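Local coordinates for protein SusD homolog (Bacteroides thetaiotaomicron VPI-5482, PDB 3IV0) that is of unproven function but, as a SusD-family outer-membrane protein, probably binds glycans at the cell surface for uptake, at residues A[107-112]-A[122-127]; A[394-399]-A[419-424]. All coordinates share one frame; numbering follows the deposited sequence.

Contact 1 (A[107-112]-A[122-127]); sequences AEIDKV and RFKAEA
K124 reaches across to D110 with its chain extended beyond CG, and its NZ lies 2.8 Å from D110 OD1 in a salt bridge that uses the syn lone pair of that oxygen. The two side chains cross at about a right angle. The second oxygen, D110 OD2, stands 3.7 Å from K124 NZ and is joined to it through a water that donates to the carboxylate and accepts from the lysine. Next to the ion pair lies I109. Its CG2 methyl presses on the lysine methylenes, 3.5 Å from K124 CE, tighter than usual van der Waals contact, and also meets K124 CG. The other branch has CG1 anti to the backbone N (chi1 -162°), which carries CD1 to the base of F123: I109 CD1 is 3.8 Å from F123 CB and sits at the ring's edge, near its plane. F123 itself packs on E19, E23 and L26 of helix 19-39. The contact thus joins the C-terminal part of helix 93-108, with its 3-10 segment 109-111, to helix 117-142. Its chemistry is layered: buried I109 and F123 supply the apolar part, while the lysine spans from that layer to a solvent-facing, water-bridged ion pair.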
loop_
_atom_site.group_PDB
_atom_site.type_symbol
_atom_site.label_atom_id
_atom_site.label_comp_id
_atom_site.label_asym_id
_atom_site.label_seq_id
_atom_site.Cartn_x
_atom_site.Cartn_y
_atom_site.Cartn_z
ATOM N N ALA A 107 25.444 -0.016 -8.014
ATOM C CA ALA A 107 26.915 -0.020 -7.929
ATOM C C ALA A 107 27.565 -0.688 -9.128
ATOM O O ALA A 107 28.761 -0.395 -9.424
ATOM C CB ALA A 107 27.331 -0.734 -6.658
ATOM N N GLU A 108 26.880 -1.613 -9.797
ATOM C CA GLU A 108 27.531 -2.469 -10.799
ATOM C C GLU A 108 27.067 -2.257 -12.227
ATOM O O GLU A 108 27.788 -2.630 -13.158
ATOM C CB GLU A 108 27.347 -3.935 -10.441
ATOM C CG GLU A 108 27.845 -4.389 -9.082
ATOM C CD GLU A 108 29.343 -4.227 -8.903
ATOM O OE1 GLU A 108 30.056 -4.168 -9.920
ATOM O OE2 GLU A 108 29.792 -4.114 -7.753
ATOM N N ILE A 109 25.872 -1.730 -12.449
ATOM C CA ILE A 109 25.292 -1.714 -13.794
ATOM C C ILE A 109 26.115 -0.892 -14.832
ATOM O O ILE A 109 26.053 -1.187 -16.027
ATOM C CB ILE A 109 23.786 -1.251 -13.792
ATOM C CG1 ILE A 109 23.112 -1.664 -15.110
ATOM C CG2 ILE A 109 23.641 0.266 -13.509
ATOM C CD1 ILE A 109 21.572 -1.579 -15.017
ATOM N N ASP A 110 26.858 0.111 -14.382
ATOM C CA ASP A 110 27.706 0.903 -15.302
ATOM C C ASP A 110 28.801 0.047 -15.927
ATOM O O ASP A 110 29.360 0.427 -16.969
ATOM C CB ASP A 110 28.360 2.090 -14.577
ATOM C CG ASP A 110 27.402 3.216 -14.296
ATOM O OD1 ASP A 110 26.396 3.298 -15.000
ATOM O OD2 ASP A 110 27.669 4.036 -13.375
ATOM N N LYS A 111 29.087 -1.097 -15.326
ATOM C CA LYS A 111 30.073 -2.037 -15.883
ATOM C C LYS A 111 29.596 -2.850 -17.074
ATOM O O LYS A 111 30.415 -3.420 -17.800
ATOM C CB LYS A 111 30.584 -2.959 -14.787
ATOM C CG LYS A 111 31.312 -2.205 -13.698
ATOM C CD LYS A 111 31.766 -3.144 -12.597
ATOM C CE LYS A 111 32.414 -2.385 -11.432
ATOM N NZ LYS A 111 32.654 -3.287 -10.271
ATOM N N VAL A 112 28.294 -2.940 -17.299
ATOM C CA VAL A 112 27.751 -3.722 -18.411
ATOM C C VAL A 112 28.178 -3.111 -19.756
ATOM O O VAL A 112 27.872 -1.955 -20.077
ATOM C CB VAL A 112 26.226 -3.786 -18.358
ATOM C CG1 VAL A 112 25.715 -4.568 -19.550
ATOM C CG2 VAL A 112 25.780 -4.445 -17.058
ATOM N N ARG A 122 17.022 3.780 -17.155
ATOM C CA ARG A 122 15.725 3.321 -16.675
ATOM C C ARG A 122 15.889 2.302 -15.564
ATOM O O ARG A 122 15.188 2.390 -14.544
ATOM C CB ARG A 122 14.940 2.719 -17.830
ATOM C CG ARG A 122 13.572 2.181 -17.409
ATOM C CD ARG A 122 12.725 1.762 -18.571
ATOM N NE ARG A 122 12.502 2.904 -19.418
ATOM C CZ ARG A 122 11.977 2.878 -20.624
ATOM N NH1 ARG A 122 11.584 1.727 -21.151
ATOM N NH2 ARG A 122 11.858 4.013 -21.305
ATOM N N PHE A 123 16.780 1.338 -15.694
ATOM C CA PHE A 123 16.925 0.294 -14.697
ATOM C C PHE A 123 17.442 0.896 -13.398
ATOM O O PHE A 123 17.068 0.466 -12.301
ATOM C CB PHE A 123 17.821 -0.844 -15.210
ATOM C CG PHE A 123 17.277 -1.586 -16.427
ATOM C CD1 PHE A 123 15.992 -1.418 -16.882
ATOM C CD2 PHE A 123 18.096 -2.509 -17.078
ATOM C CE1 PHE A 123 15.536 -2.124 -17.996
ATOM C CE2 PHE A 123 17.643 -3.213 -18.195
ATOM C CZ PHE A 123 16.389 -3.027 -18.649
ATOM N N LYS A 124 18.316 1.888 -13.504
ATOM C CA LYS A 124 18.786 2.579 -12.322
ATOM C C LYS A 124 17.596 3.260 -11.664
ATOM O O LYS A 124 17.448 3.195 -10.430
ATOM C CB LYS A 124 19.849 3.619 -12.663
ATOM C CG LYS A 124 21.212 3.039 -13.039
ATOM C CD LYS A 124 22.173 4.200 -13.404
ATOM C CE LYS A 124 23.531 3.737 -13.826
ATOM N NZ LYS A 124 24.254 4.929 -14.416
ATOM N N ALA A 125 16.783 3.982 -12.433
ATOM C CA ALA A 125 15.610 4.685 -11.876
ATOM C C ALA A 125 14.654 3.714 -11.203
ATOM O O ALA A 125 14.145 3.996 -10.089
ATOM C CB ALA A 125 14.895 5.444 -12.948
ATOM N N GLU A 126 14.403 2.568 -11.820
ATOM C CA GLU A 126 13.557 1.573 -11.222
ATOM C C GLU A 126 14.121 0.997 -9.943
ATOM O O GLU A 126 13.385 0.787 -8.954
ATOM C CB GLU A 126 13.295 0.433 -12.218
ATOM C CG GLU A 126 12.481 0.802 -13.404
ATOM C CD GLU A 126 12.165 -0.397 -14.240
ATOM O OE1 GLU A 126 11.470 -1.293 -13.746
ATOM O OE2 GLU A 126 12.630 -0.492 -15.393
ATOM N N ALA A 127 15.429 0.790 -9.894
ATOM C CA ALA A 127 16.061 0.283 -8.702
ATOM C C ALA A 127 15.986 1.315 -7.574
ATOM O O ALA A 127 15.748 0.935 -6.413
ATOM C CB ALA A 127 17.550 -0.086 -8.997
HETATM O O HOH W 1 26.090 5.310 -11.835
#

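Contact 2 (A[394-399]-A[419-424])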
loop_
_atom_site.group_PDB
_atom_site.type_symbol
_atom_site.label_atom_id
_atom_site.label_comp_id
_atom_site.label_asym_id
_atom_site.label_seq_id
_atom_site.Cartn_x
_atom_site.Cartn_y
_atom_site.Cartn_z
ATOM N N ARG A 394 -14.064 14.373 -8.382
ATOM C CA ARG A 394 -13.787 13.425 -9.454
ATOM C C ARG A 394 -13.992 11.993 -8.992
ATOM O O ARG A 394 -14.539 11.170 -9.723
ATOM C CB ARG A 394 -12.391 13.635 -10.001
ATOM C CG ARG A 394 -12.307 14.925 -10.838
ATOM C CD ARG A 394 -10.930 15.269 -11.227
ATOM N NE ARG A 394 -10.352 14.276 -12.110
ATOM C CZ ARG A 394 -9.057 14.272 -12.419
ATOM N NH1 ARG A 394 -8.286 15.209 -11.922
ATOM N NH2 ARG A 394 -8.567 13.349 -13.218
ATOM N N VAL A 395 -13.611 11.724 -7.755
ATOM C CA VAL A 395 -13.798 10.407 -7.171
ATOM C C VAL A 395 -15.267 10.181 -6.782
ATOM O O VAL A 395 -15.817 9.116 -7.061
ATOM C CB VAL A 395 -12.855 10.205 -5.988
ATOM C CG1 VAL A 395 -13.097 8.849 -5.316
ATOM C CG2 VAL A 395 -11.376 10.345 -6.474
ATOM N N ARG A 396 -15.882 11.203 -6.190
ATOM C CA ARG A 396 -17.303 11.102 -5.838
ATOM C C ARG A 396 -18.138 10.851 -7.088
ATOM O O ARG A 396 -19.025 10.006 -7.093
ATOM C CB ARG A 396 -17.793 12.384 -5.183
ATOM C CG ARG A 396 -17.128 12.804 -3.897
ATOM C CD ARG A 396 -17.558 11.967 -2.738
ATOM N NE ARG A 396 -18.970 12.220 -2.392
ATOM C CZ ARG A 396 -19.591 11.621 -1.390
ATOM N NH1 ARG A 396 -19.005 10.682 -0.664
ATOM N NH2 ARG A 396 -20.863 11.907 -1.144
ATOM N N ASN A 397 -17.879 11.613 -8.146
ATOM C CA ASN A 397 -18.666 11.480 -9.368
ATOM C C ASN A 397 -18.488 10.100 -10.000
ATOM O O ASN A 397 -19.444 9.511 -10.490
ATOM C CB ASN A 397 -18.350 12.577 -10.378
ATOM C CG ASN A 397 -18.982 13.934 -10.038
ATOM O OD1 ASN A 397 -18.372 14.987 -10.279
ATOM N ND2 ASN A 397 -20.195 13.922 -9.526
ATOM N N ARG A 398 -17.276 9.547 -9.966
ATOM C CA ARG A 398 -17.073 8.220 -10.528
ATOM C C ARG A 398 -17.903 7.180 -9.769
ATOM O O ARG A 398 -18.416 6.238 -10.380
ATOM C CB ARG A 398 -15.567 7.859 -10.537
ATOM C CG ARG A 398 -15.279 6.591 -11.273
ATOM C CD ARG A 398 -15.223 5.363 -10.420
ATOM N NE ARG A 398 -14.091 5.394 -9.492
ATOM C CZ ARG A 398 -12.836 5.111 -9.809
ATOM N NH1 ARG A 398 -12.498 4.767 -11.034
ATOM N NH2 ARG A 398 -11.905 5.189 -8.884
ATOM N N ALA A 399 -18.053 7.364 -8.465
ATOM C CA ALA A 399 -18.867 6.470 -7.629
ATOM C C ALA A 399 -20.364 6.778 -7.669
ATOM O O ALA A 399 -21.135 6.125 -6.967
ATOM C CB ALA A 399 -18.354 6.541 -6.209
ATOM N N ARG A 419 -11.305 8.430 1.244
ATOM C CA ARG A 419 -10.224 7.450 1.095
ATOM C C ARG A 419 -10.606 6.136 1.756
ATOM O O ARG A 419 -10.303 5.060 1.225
ATOM C CB ARG A 419 -8.905 7.962 1.718
ATOM C CG ARG A 419 -8.172 8.992 0.835
ATOM C CD ARG A 419 -6.770 9.391 1.337
ATOM N NE ARG A 419 -5.875 8.250 1.511
ATOM C CZ ARG A 419 -5.144 7.698 0.552
ATOM N NH1 ARG A 419 -5.216 8.133 -0.695
ATOM N NH2 ARG A 419 -4.356 6.667 0.805
ATOM N N CYS A 420 -11.306 6.162 2.888
ATOM C CA CYS A 420 -11.721 4.924 3.520
ATOM C C CYS A 420 -12.718 4.162 2.666
ATOM O O CYS A 420 -12.666 2.939 2.582
ATOM C CB CYS A 420 -12.304 5.215 4.890
ATOM S SG CYS A 420 -11.140 5.793 6.140
ATOM N N ARG A 421 -13.644 4.865 2.026
ATOM C CA ARG A 421 -14.601 4.204 1.129
ATOM C C ARG A 421 -13.920 3.695 -0.127
ATOM O O ARG A 421 -14.097 2.536 -0.535
ATOM C CB ARG A 421 -15.684 5.177 0.681
ATOM C CG ARG A 421 -16.745 5.505 1.729
ATOM C CD ARG A 421 -17.783 6.474 1.144
ATOM N NE ARG A 421 -17.372 7.858 1.157
ATOM C CZ ARG A 421 -17.461 8.659 2.204
ATOM N NH1 ARG A 421 -17.988 8.221 3.332
ATOM N NH2 ARG A 421 -17.040 9.901 2.122
ATOM N N GLU A 422 -13.149 4.562 -0.775
ATOM C CA GLU A 422 -12.591 4.263 -2.080
ATOM C C GLU A 422 -11.544 3.154 -2.041
ATOM O O GLU A 422 -11.497 2.314 -2.943
ATOM C CB GLU A 422 -11.978 5.522 -2.671
ATOM C CG GLU A 422 -11.405 5.360 -4.047
ATOM C CD GLU A 422 -12.433 5.024 -5.088
ATOM O OE1 GLU A 422 -13.647 5.323 -4.912
ATOM O OE2 GLU A 422 -12.076 4.458 -6.143
ATOM N N LEU A 423 -10.742 3.115 -0.975
ATOM C CA LEU A 423 -9.579 2.240 -0.933
ATOM C C LEU A 423 -9.704 1.041 -0.038
ATOM O O LEU A 423 -8.738 0.309 0.171
ATOM C CB LEU A 423 -8.343 3.035 -0.564
ATOM C CG LEU A 423 -8.017 4.225 -1.459
ATOM C CD1 LEU A 423 -6.840 5.059 -0.907
ATOM C CD2 LEU A 423 -7.705 3.828 -2.921
ATOM N N ILE A 424 -10.917 0.744 0.400
ATOM C CA ILE A 424 -11.106 -0.394 1.267
ATOM C C ILE A 424 -10.544 -1.653 0.634
ATOM O O ILE A 424 -10.809 -1.959 -0.515
ATOM C CB ILE A 424 -12.618 -0.557 1.660
ATOM C CG1 ILE A 424 -12.722 -1.658 2.728
ATOM C CG2 ILE A 424 -13.530 -0.821 0.438
ATOM C CD1 ILE A 424 -14.105 -1.694 3.431
HETATM O O HOH W 2 -15.006 6.317 -7.021
#
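E422 OE2 is gripped by two arginines: it accepts from R398 NH2 at 2.8 Å and forms a salt bridge with R366 NH1. The bond from R398 is bent, with an N-H...O angle of 132°, and the donor stands well above the carboxylate plane, although the guanidinium and carboxylate planes are only 12° apart. The ion pair is single-pointed, because R398 NE lies 4.0 Å from E422 OE2 and gives its N-H to a water instead. The other carboxylate oxygen, E422 OE1, pairs with R319 and takes a hydrogen bond from the same water, whose oxygen is 2.7 Å from E422 OE1. The water oxygen also lies 2.9 Å from V395 O, to which it donates, so it ties the glutamate to both side chain and backbone of helix 385-398. E422 has CG anti to the backbone N and bends at chi2, which turns the carboxylate across V395, whose CG1 lies 3.6 Å from E422 OE1. A glutamine here would probably take away the negative charge that R398, R366 and R319 share. Nearby, R396 NH1 and R421 NH2 approach to 3.5 Å as two donors, their guanidinium planes 75° apart; E418 forms salt bridges with R396 NH1 and R421 NE and probably offsets this like-charge approach, while R396 NE binds the carbonyl of S402 and R421 finds its strongest polar partner in L310. The contact joins the C-terminal ends of helices 385-398 and 408-422. R398 touches A368 of helix 367-381, E422 touches W323 of helix 318-323, and R366 comes from the end of strand 362-366, so the buried carboxylate lies where helices 385-398, 408-422 and 318-323 meet that strand.

Contact 1 comes first along the chain and closes before contact 2 opens. Their centres lie 38 Å apart on opposite sides of the chain's centre, and the nearest atoms are about 21 Å from each other, so neither touches the other. They share no helix: contact 1 joins helix 93-108 to helix 117-142 in the SusD-like N-terminal region, whereas contact 2 pairs helices 385-398 and 408-422 much later in the chain. Contact 1 is partly buried, its centre 25 Å from the centre of the chain; contact 2 is buried, its centre 16 Å from the same point. With only 9 and 19 residues between their segments, both join sequence-near helices locally, in separate parts of this largely helical chain.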